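Gluconate kinase (PDB 3LL3) probably phosphorylates a sugar or sugar acid such as gluconate or xylulose, using ATP, within the FGGY carbohydrate kinase family. Local coordinates at residues A[247-260]-A[393-405]. Numbering follows the deposited sequence.
Sequences VNAIDSDHCALNVG and KPVAINATGGFLK. With ATP (adenosine-5'-triphosphate), chain C.
Leu257 presses its CB against Ile397 CG2 at 3.4 Å, a contact tighter than usual for two carbons, on the face of parallel strands 254-259 and 396-400 that carries Cys255, Leu257, Ile397 and Ala399. The strand axes approach to 4.6 Å at 26°, and the backbone of Leu257 bonds to both sides of Ala399: its N donates to Asn398 O from above the carbonyl plane, its O accepts from Thr400 N. Helix 365-388 covers this face through Leu380. Toward the N-terminal ends the strand pairing weakens (Cys255 N to Ala396 O, 3.3 Å) and Asp253 and Val395 are exposed, yet Val395 N still bonds Asp253 O at 2.7 Å. Beyond Gly401, Val259 O accepts from Phe403 N at 2.9 Å. A chi1 of -169° swings Val259 CG1 beside its own carbonyl carbon and to 3.5 Å from Phe403 CB, while Phe403 CD1 comes within 3.4 Å of ATP N3. An alanine at Phe403 would keep the CB contact but would probably remove the ring packing beside ATP N3 and leave Val259 CG1 with less to lie against. Gly402 N donates to ATP O1A (2.8 Å, 160°), placing the strand ends at the nucleotide site of the actin-like ATPase fold of FGGY kinases.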
ATOM      1  N   VAL A 247      -1.890   4.903 -35.834  1.00 22.81           N
ATOM      2  CA  VAL A 247      -0.623   5.424 -35.311  1.00 24.23           C
ATOM      3  C   VAL A 247       0.546   4.775 -36.044  1.00 24.67           C
ATOM      4  O   VAL A 247       1.691   4.789 -35.579  1.00 24.72           O
ATOM      5  CB  VAL A 247      -0.485   5.265 -33.771  1.00 24.44           C
ATOM      6  CG1 VAL A 247      -1.585   6.051 -33.045  1.00 23.15           C
ATOM      7  CG2 VAL A 247      -0.461   3.781 -33.333  1.00 23.80           C
ATOM      8  N   ASN A 248       0.236   4.219 -37.213  1.00 25.06           N
ATOM      9  CA  ASN A 248       1.230   3.594 -38.084  1.00 24.14           C
ATOM     10  C   ASN A 248       1.902   2.370 -37.484  1.00 25.00           C
ATOM     11  O   ASN A 248       3.037   2.050 -37.829  1.00 27.44           O
ATOM     12  CB  ASN A 248       2.303   4.598 -38.501  1.00 26.38           C
ATOM     13  CG  ASN A 248       2.971   4.213 -39.800  1.00 28.86           C
ATOM     14  OD1 ASN A 248       2.382   3.499 -40.610  1.00 29.28           O
ATOM     15  ND2 ASN A 248       4.203   4.676 -40.008  1.00 27.23           N
ATOM     16  N   ALA A 249       1.228   1.700 -36.560  1.00 23.98           N
ATOM     17  CA  ALA A 249       1.779   0.460 -36.016  1.00 25.54           C
ATOM     18  C   ALA A 249       1.156  -0.710 -36.754  1.00 23.40           C
ATOM     19  O   ALA A 249       0.282  -1.391 -36.228  1.00 25.29           O
ATOM     20  CB  ALA A 249       1.541   0.360 -34.508  1.00 22.80           C
ATOM     21  N   ILE A 250       1.609  -0.940 -37.980  1.00 26.06           N
ATOM     22  CA  ILE A 250       0.895  -1.851 -38.894  1.00 29.44           C
ATOM     23  C   ILE A 250       1.461  -3.262 -38.832  1.00 29.50           C
ATOM     24  O   ILE A 250       0.866  -4.207 -39.368  1.00 27.64           O
ATOM     25  CB  ILE A 250       0.936  -1.346 -40.342  1.00 28.95           C
ATOM     26  CG1 ILE A 250       2.380  -1.351 -40.836  1.00 29.82           C
ATOM     27  CG2 ILE A 250       0.352   0.057 -40.425  1.00 25.70           C
ATOM     28  CD1 ILE A 250       2.544  -0.869 -42.239  1.00 31.59           C
ATOM     29  N   ASP A 251       2.597  -3.413 -38.160  1.00 26.61           N
ATOM     30  CA  ASP A 251       3.207  -4.736 -38.040  1.00 28.86           C
ATOM     31  C   ASP A 251       3.892  -4.939 -36.694  1.00 27.89           C
ATOM     32  O   ASP A 251       3.952  -4.021 -35.867  1.00 27.78           O
ATOM     33  CB  ASP A 251       4.165  -5.034 -39.205  1.00 29.82           C
ATOM     34  CG  ASP A 251       5.298  -4.026 -39.312  1.00 34.89           C
ATOM     35  OD1 ASP A 251       5.860  -3.613 -38.270  1.00 32.66           O
ATOM     36  OD2 ASP A 251       5.629  -3.654 -40.460  1.00 39.12           O
ATOM     37  N   SER A 252       4.408  -6.146 -36.492  1.00 28.08           N
ATOM     38  CA  SER A 252       4.925  -6.562 -35.195  1.00 31.52           C
ATOM     39  C   SER A 252       6.214  -5.857 -34.753  1.00 31.90           C
ATOM     40  O   SER A 252       6.625  -6.005 -33.603  1.00 32.46           O
ATOM     41  CB  SER A 252       5.144  -8.072 -35.189  1.00 32.78           C
ATOM     42  OG  SER A 252       6.075  -8.421 -36.197  1.00 36.34           O
ATOM     43  N   ASP A 253       6.856  -5.113 -35.656  1.00 32.34           N
ATOM     44  CA  ASP A 253       8.045  -4.339 -35.292  1.00 30.90           C
ATOM     45  C   ASP A 253       7.648  -3.157 -34.414  1.00 30.29           C
ATOM     46  O   ASP A 253       8.496  -2.560 -33.756  1.00 30.17           O
ATOM     47  CB  ASP A 253       8.802  -3.826 -36.527  1.00 31.71           C
ATOM     48  CG  ASP A 253       9.567  -4.927 -37.266  1.00 37.90           C
ATOM     49  OD1 ASP A 253       9.978  -5.928 -36.647  1.00 37.96           O
ATOM     50  OD2 ASP A 253       9.767  -4.783 -38.491  1.00 43.04           O
ATOM     51  N   HIS A 254       6.366  -2.809 -34.426  1.00 26.85           N
ATOM     52  CA  HIS A 254       5.844  -1.736 -33.589  1.00 27.80           C
ATOM     53  C   HIS A 254       4.739  -2.223 -32.638  1.00 29.86           C
ATOM     54  O   HIS A 254       4.123  -3.269 -32.873  1.00 28.20           O
ATOM     55  CB  HIS A 254       5.302  -0.601 -34.461  1.00 27.05           C
ATOM     56  CG  HIS A 254       6.364   0.222 -35.130  1.00 31.28           C
ATOM     57  ND1 HIS A 254       7.191  -0.277 -36.115  1.00 33.05           N
ATOM     58  CD2 HIS A 254       6.703   1.525 -34.981  1.00 34.00           C
ATOM     59  CE1 HIS A 254       8.005   0.676 -36.528  1.00 30.94           C
ATOM     60  NE2 HIS A 254       7.731   1.781 -35.858  1.00 31.54           N
ATOM     61  N   CYS A 255       4.519  -1.478 -31.555  1.00 26.99           N
ATOM     62  CA  CYS A 255       3.332  -1.637 -30.705  1.00 26.56           C
ATOM     63  C   CYS A 255       2.644  -0.275 -30.639  1.00 24.37           C
ATOM     64  O   CYS A 255       3.289   0.759 -30.823  1.00 27.25           O
ATOM     65  CB  CYS A 255       3.732  -2.040 -29.279  1.00 26.42           C
ATOM     66  SG  CYS A 255       4.303  -3.755 -29.055  1.00 36.75           S
ATOM     67  N   ALA A 256       1.353  -0.253 -30.357  1.00 20.99           N
ATOM     68  CA  ALA A 256       0.672   1.003 -30.077  1.00 22.54           C
ATOM     69  C   ALA A 256       0.267   1.054 -28.601  1.00 24.86           C
ATOM     70  O   ALA A 256      -0.371   0.126 -28.075  1.00 22.35           O
ATOM     71  CB  ALA A 256      -0.539   1.191 -30.989  1.00 23.90           C
ATOM     72  N   LEU A 257       0.688   2.122 -27.931  1.00 23.98           N
ATOM     73  CA  LEU A 257       0.362   2.363 -26.523  1.00 20.84           C
ATOM     74  C   LEU A 257      -0.489   3.629 -26.454  1.00 22.36           C
ATOM     75  O   LEU A 257      -0.034   4.737 -26.804  1.00 22.87           O
ATOM     76  CB  LEU A 257       1.636   2.586 -25.710  1.00 22.32           C
ATOM     77  CG  LEU A 257       1.401   3.075 -24.276  1.00 20.29           C
ATOM     78  CD1 LEU A 257       0.756   1.938 -23.472  1.00 22.14           C
ATOM     79  CD2 LEU A 257       2.681   3.536 -23.644  1.00 23.95           C
ATOM     80  N   ASN A 258      -1.728   3.490 -26.021  1.00 21.48           N
ATOM     81  CA  ASN A 258      -2.532   4.675 -25.814  1.00 22.76           C
ATOM     82  C   ASN A 258      -2.914   4.733 -24.356  1.00 24.19           C
ATOM     83  O   ASN A 258      -3.305   3.720 -23.765  1.00 24.79           O
ATOM     84  CB  ASN A 258      -3.783   4.645 -26.660  1.00 24.00           C
ATOM     85  CG  ASN A 258      -4.660   5.856 -26.428  1.00 24.80           C
ATOM     86  OD1 ASN A 258      -4.368   6.953 -26.905  1.00 25.46           O
ATOM     87  ND2 ASN A 258      -5.747   5.662 -25.693  1.00 26.72           N
ATOM     88  N   VAL A 259      -2.798   5.908 -23.762  1.00 23.10           N
ATOM     89  CA  VAL A 259      -3.167   6.052 -22.357  1.00 21.74           C
ATOM     90  C   VAL A 259      -3.889   7.359 -22.124  1.00 23.31           C
ATOM     91  O   VAL A 259      -3.286   8.432 -22.111  1.00 23.08           O
ATOM     92  CB  VAL A 259      -1.967   5.957 -21.411  1.00 23.19           C
ATOM     93  CG1 VAL A 259      -2.449   5.847 -19.986  1.00 24.42           C
ATOM     94  CG2 VAL A 259      -1.076   4.785 -21.765  1.00 21.88           C
ATOM     95  N   GLY A 260      -5.197   7.265 -21.969  1.00 24.22           N
ATOM     96  CA  GLY A 260      -5.988   8.407 -21.586  1.00 27.67           C
ATOM     97  C   GLY A 260      -6.529   8.117 -20.207  1.00 28.49           C
ATOM     98  O   GLY A 260      -5.766   7.810 -19.283  1.00 24.66           O
ATOM     99  N   LYS A 393      11.649  -7.772 -29.299  1.00 49.24           N
ATOM    100  CA  LYS A 393      11.159  -6.527 -28.722  1.00 45.79           C
ATOM    101  C   LYS A 393      10.825  -5.636 -29.915  1.00 39.99           C
ATOM    102  O   LYS A 393      11.568  -5.621 -30.894  1.00 39.53           O
ATOM    103  CB  LYS A 393      12.223  -5.850 -27.841  1.00 41.29           C
ATOM    104  CG  LYS A 393      12.181  -6.235 -26.365  1.00 49.06           C
ATOM    105  CD  LYS A 393      12.867  -5.183 -25.477  1.00 47.63           C
ATOM    106  CE  LYS A 393      14.041  -4.503 -26.206  1.00 46.94           C
ATOM    107  NZ  LYS A 393      14.700  -3.436 -25.389  1.00 43.72           N
ATOM    108  N   PRO A 394       9.697  -4.918 -29.851  1.00 34.35           N
ATOM    109  CA  PRO A 394       9.373  -3.975 -30.926  1.00 34.91           C
ATOM    110  C   PRO A 394      10.461  -2.912 -30.961  1.00 32.91           C
ATOM    111  O   PRO A 394      11.119  -2.703 -29.943  1.00 32.84           O
ATOM    112  CB  PRO A 394       8.052  -3.360 -30.460  1.00 31.84           C
ATOM    113  CG  PRO A 394       8.074  -3.566 -28.943  1.00 37.48           C
ATOM    114  CD  PRO A 394       8.665  -4.931 -28.805  1.00 39.71           C
ATOM    115  N   VAL A 395      10.661  -2.264 -32.098  1.00 28.80           N
ATOM    116  CA  VAL A 395      11.712  -1.247 -32.202  1.00 30.31           C
ATOM    117  C   VAL A 395      11.207   0.145 -31.813  1.00 29.50           C
ATOM    118  O   VAL A 395      11.960   1.102 -31.765  1.00 28.98           O
ATOM    119  CB  VAL A 395      12.284  -1.196 -33.639  1.00 31.46           C
ATOM    120  CG1 VAL A 395      12.746  -2.573 -34.060  1.00 30.44           C
ATOM    121  CG2 VAL A 395      11.229  -0.671 -34.620  1.00 28.99           C
ATOM    122  N   ALA A 396       9.911   0.265 -31.576  1.00 28.33           N
ATOM    123  CA  ALA A 396       9.334   1.531 -31.165  1.00 27.00           C
ATOM    124  C   ALA A 396       7.942   1.278 -30.614  1.00 26.80           C
ATOM    125  O   ALA A 396       7.295   0.300 -30.973  1.00 25.93           O
ATOM    126  CB  ALA A 396       9.276   2.515 -32.320  1.00 26.55           C
ATOM    127  N   ILE A 397       7.521   2.162 -29.722  1.00 26.16           N
ATOM    128  CA  ILE A 397       6.168   2.203 -29.211  1.00 25.78           C
ATOM    129  C   ILE A 397       5.580   3.496 -29.724  1.00 26.03           C
ATOM    130  O   ILE A 397       6.090   4.584 -29.403  1.00 23.53           O
ATOM    131  CB  ILE A 397       6.125   2.285 -27.665  1.00 25.45           C
ATOM    132  CG1 ILE A 397       6.966   1.178 -27.017  1.00 29.04           C
ATOM    133  CG2 ILE A 397       4.678   2.255 -27.191  1.00 25.25           C
ATOM    134  CD1 ILE A 397       6.536  -0.205 -27.354  1.00 28.78           C
ATOM    135  N   ASN A 398       4.543   3.389 -30.551  1.00 23.53           N
ATOM    136  CA  ASN A 398       3.825   4.562 -31.027  1.00 24.78           C
ATOM    137  C   ASN A 398       2.756   4.963 -30.027  1.00 24.93           C
ATOM    138  O   ASN A 398       1.789   4.229 -29.818  1.00 24.52           O
ATOM    139  CB  ASN A 398       3.217   4.296 -32.405  1.00 23.97           C
ATOM    140  CG  ASN A 398       4.262   3.867 -33.419  1.00 27.14           C
ATOM    141  OD1 ASN A 398       3.957   3.578 -34.574  1.00 33.07           O
ATOM    142  ND2 ASN A 398       5.502   3.823 -32.986  1.00 31.09           N
ATOM    143  N   ALA A 399       2.930   6.137 -29.428  1.00 23.23           N
ATOM    144  CA  ALA A 399       2.218   6.511 -28.213  1.00 23.65           C
ATOM    145  C   ALA A 399       1.306   7.712 -28.352  1.00 24.50           C
ATOM    146  O   ALA A 399       1.666   8.722 -28.958  1.00 25.74           O
ATOM    147  CB  ALA A 399       3.224   6.760 -27.086  1.00 21.23           C
ATOM    148  N   THR A 400       0.143   7.615 -27.730  1.00 22.03           N
ATOM    149  CA  THR A 400      -0.841   8.681 -27.747  1.00 23.72           C
ATOM    150  C   THR A 400      -1.563   8.695 -26.404  1.00 23.31           C
ATOM    151  O   THR A 400      -1.410   7.772 -25.614  1.00 22.35           O
ATOM    152  CB  THR A 400      -1.900   8.430 -28.845  1.00 23.52           C
ATOM    153  OG1 THR A 400      -2.471   7.127 -28.675  1.00 23.15           O
ATOM    154  CG2 THR A 400      -1.280   8.515 -30.252  1.00 25.18           C
ATOM    155  N   GLY A 401      -2.370   9.722 -26.167  1.00 23.15           N
ATOM    156  CA  GLY A 401      -3.230   9.768 -25.003  1.00 25.76           C
ATOM    157  C   GLY A 401      -2.854  10.839 -23.998  1.00 24.79           C
ATOM    158  O   GLY A 401      -1.692  11.155 -23.844  1.00 24.52           O
ATOM    159  N   GLY A 402      -3.854  11.381 -23.315  1.00 26.00           N
ATOM    160  CA  GLY A 402      -3.671  12.489 -22.401  1.00 27.57           C
ATOM    161  C   GLY A 402      -2.729  12.228 -21.241  1.00 28.30           C
ATOM    162  O   GLY A 402      -2.160  13.172 -20.682  1.00 29.15           O
ATOM    163  N   PHE A 403      -2.559  10.963 -20.857  1.00 25.35           N
ATOM    164  CA  PHE A 403      -1.670  10.649 -19.735  1.00 26.28           C
ATOM    165  C   PHE A 403      -0.216  10.838 -20.147  1.00 25.59           C
ATOM    166  O   PHE A 403       0.642  11.097 -19.311  1.00 26.16           O
ATOM    167  CB  PHE A 403      -1.900   9.220 -19.217  1.00 24.79           C
ATOM    168  CG  PHE A 403      -0.986   8.831 -18.090  1.00 25.59           C
ATOM    169  CD1 PHE A 403      -1.067   9.475 -16.856  1.00 24.34           C
ATOM    170  CD2 PHE A 403      -0.040   7.824 -18.258  1.00 23.45           C
ATOM    171  CE1 PHE A 403      -0.231   9.115 -15.809  1.00 24.80           C
ATOM    172  CE2 PHE A 403       0.821   7.460 -17.206  1.00 24.16           C
ATOM    173  CZ  PHE A 403       0.718   8.106 -15.984  1.00 25.23           C
ATOM    174  N   LEU A 404       0.034  10.700 -21.446  1.00 26.80           N
ATOM    175  CA  LEU A 404       1.364  10.831 -22.025  1.00 26.82           C
ATOM    176  C   LEU A 404       1.624  12.231 -22.576  1.00 27.35           C
ATOM    177  O   LEU A 404       2.456  12.394 -23.454  1.00 28.66           O
ATOM    178  CB  LEU A 404       1.548   9.833 -23.167  1.00 24.79           C
ATOM    179  CG  LEU A 404       1.223   8.394 -22.796  1.00 28.15           C
ATOM    180  CD1 LEU A 404       1.432   7.478 -23.993  1.00 25.75           C
ATOM    181  CD2 LEU A 404       2.024   7.933 -21.565  1.00 24.82           C
ATOM    182  N   LYS A 405       0.929  13.232 -22.056  1.00 27.45           N
ATOM    183  CA  LYS A 405       1.111  14.600 -22.515  1.00 29.31           C
ATOM    184  C   LYS A 405       2.505  15.119 -22.226  1.00 31.69           C
ATOM    185  O   LYS A 405       3.120  15.722 -23.079  1.00 27.33           O
ATOM    186  CB  LYS A 405       0.095  15.549 -21.875  1.00 31.45           C
ATOM    187  CG  LYS A 405       0.120  16.941 -22.511  1.00 35.78           C
ATOM    188  CD  LYS A 405      -0.488  18.008 -21.608  1.00 42.25           C
ATOM    189  CE  LYS A 405      -1.968  17.783 -21.395  1.00 44.41           C
ATOM    190  NZ  LYS A 405      -2.691  17.473 -22.682  1.00 48.00           N
TER
HETATM  191  PG  ATP C1760     -10.823  10.695 -25.573  1.00 65.57           P
HETATM  192  O1G ATP C1760     -11.029  12.201 -24.899  1.00 56.62           O
HETATM  193  O2G ATP C1760      -9.934  10.813 -26.972  1.00 54.67           O
HETATM  194  O3G ATP C1760     -12.128  10.087 -25.825  1.00 63.04           O
HETATM  195  PB  ATP C1760      -9.863  10.143 -22.931  1.00 44.19           P
HETATM  196  O1B ATP C1760      -9.059   8.901 -22.213  1.00 40.99           O
HETATM  197  O2B ATP C1760     -11.170  10.369 -22.325  1.00 45.61           O
HETATM  198  O3B ATP C1760      -9.984   9.725 -24.533  1.00 51.75           O
HETATM  199  PA  ATP C1760      -7.422  11.798 -22.764  1.00 34.09           P
HETATM  200  O1A ATP C1760      -6.532  10.920 -23.825  1.00 31.64           O
HETATM  201  O2A ATP C1760      -7.217  13.232 -22.922  1.00 38.60           O
HETATM  202  O3A ATP C1760      -9.064  11.594 -22.835  1.00 41.16           O
HETATM  203  O5' ATP C1760      -6.891  11.377 -21.266  1.00 33.57           O
HETATM  204  C5' ATP C1760      -7.616  11.835 -20.149  1.00 33.08           C
HETATM  205  C4' ATP C1760      -6.729  11.721 -18.933  1.00 31.19           C
HETATM  206  O4' ATP C1760      -5.515  12.455 -18.906  1.00 31.75           O
HETATM  207  C3' ATP C1760      -7.325  11.764 -17.494  1.00 30.05           C
HETATM  208  O3' ATP C1760      -7.638  10.517 -16.948  1.00 30.97           O
HETATM  209  C2' ATP C1760      -6.342  12.699 -16.699  1.00 30.08           C
HETATM  210  O2' ATP C1760      -6.199  12.332 -15.354  1.00 34.10           O
HETATM  211  C1' ATP C1760      -5.110  12.600 -17.572  1.00 33.56           C
HETATM  212  N9  ATP C1760      -4.290  13.803 -17.573  1.00 34.01           N
HETATM  213  C8  ATP C1760      -4.674  15.072 -17.810  1.00 34.49           C
HETATM  214  N7  ATP C1760      -3.489  15.860 -17.822  1.00 33.98           N
HETATM  215  C5  ATP C1760      -2.388  15.001 -17.601  1.00 31.51           C
HETATM  216  C6  ATP C1760      -0.995  15.232 -17.526  1.00 31.96           C
HETATM  217  N6  ATP C1760      -0.483  16.581 -17.730  1.00 31.99           N
HETATM  218  N1  ATP C1760      -0.154  14.215 -17.311  1.00 29.13           N
HETATM  219  C2  ATP C1760      -0.623  12.930 -17.153  1.00 28.71           C
HETATM  220  N3  ATP C1760      -1.988  12.713 -17.226  1.00 28.43           N
HETATM  221  C4  ATP C1760      -2.846  13.748 -17.448  1.00 30.21           C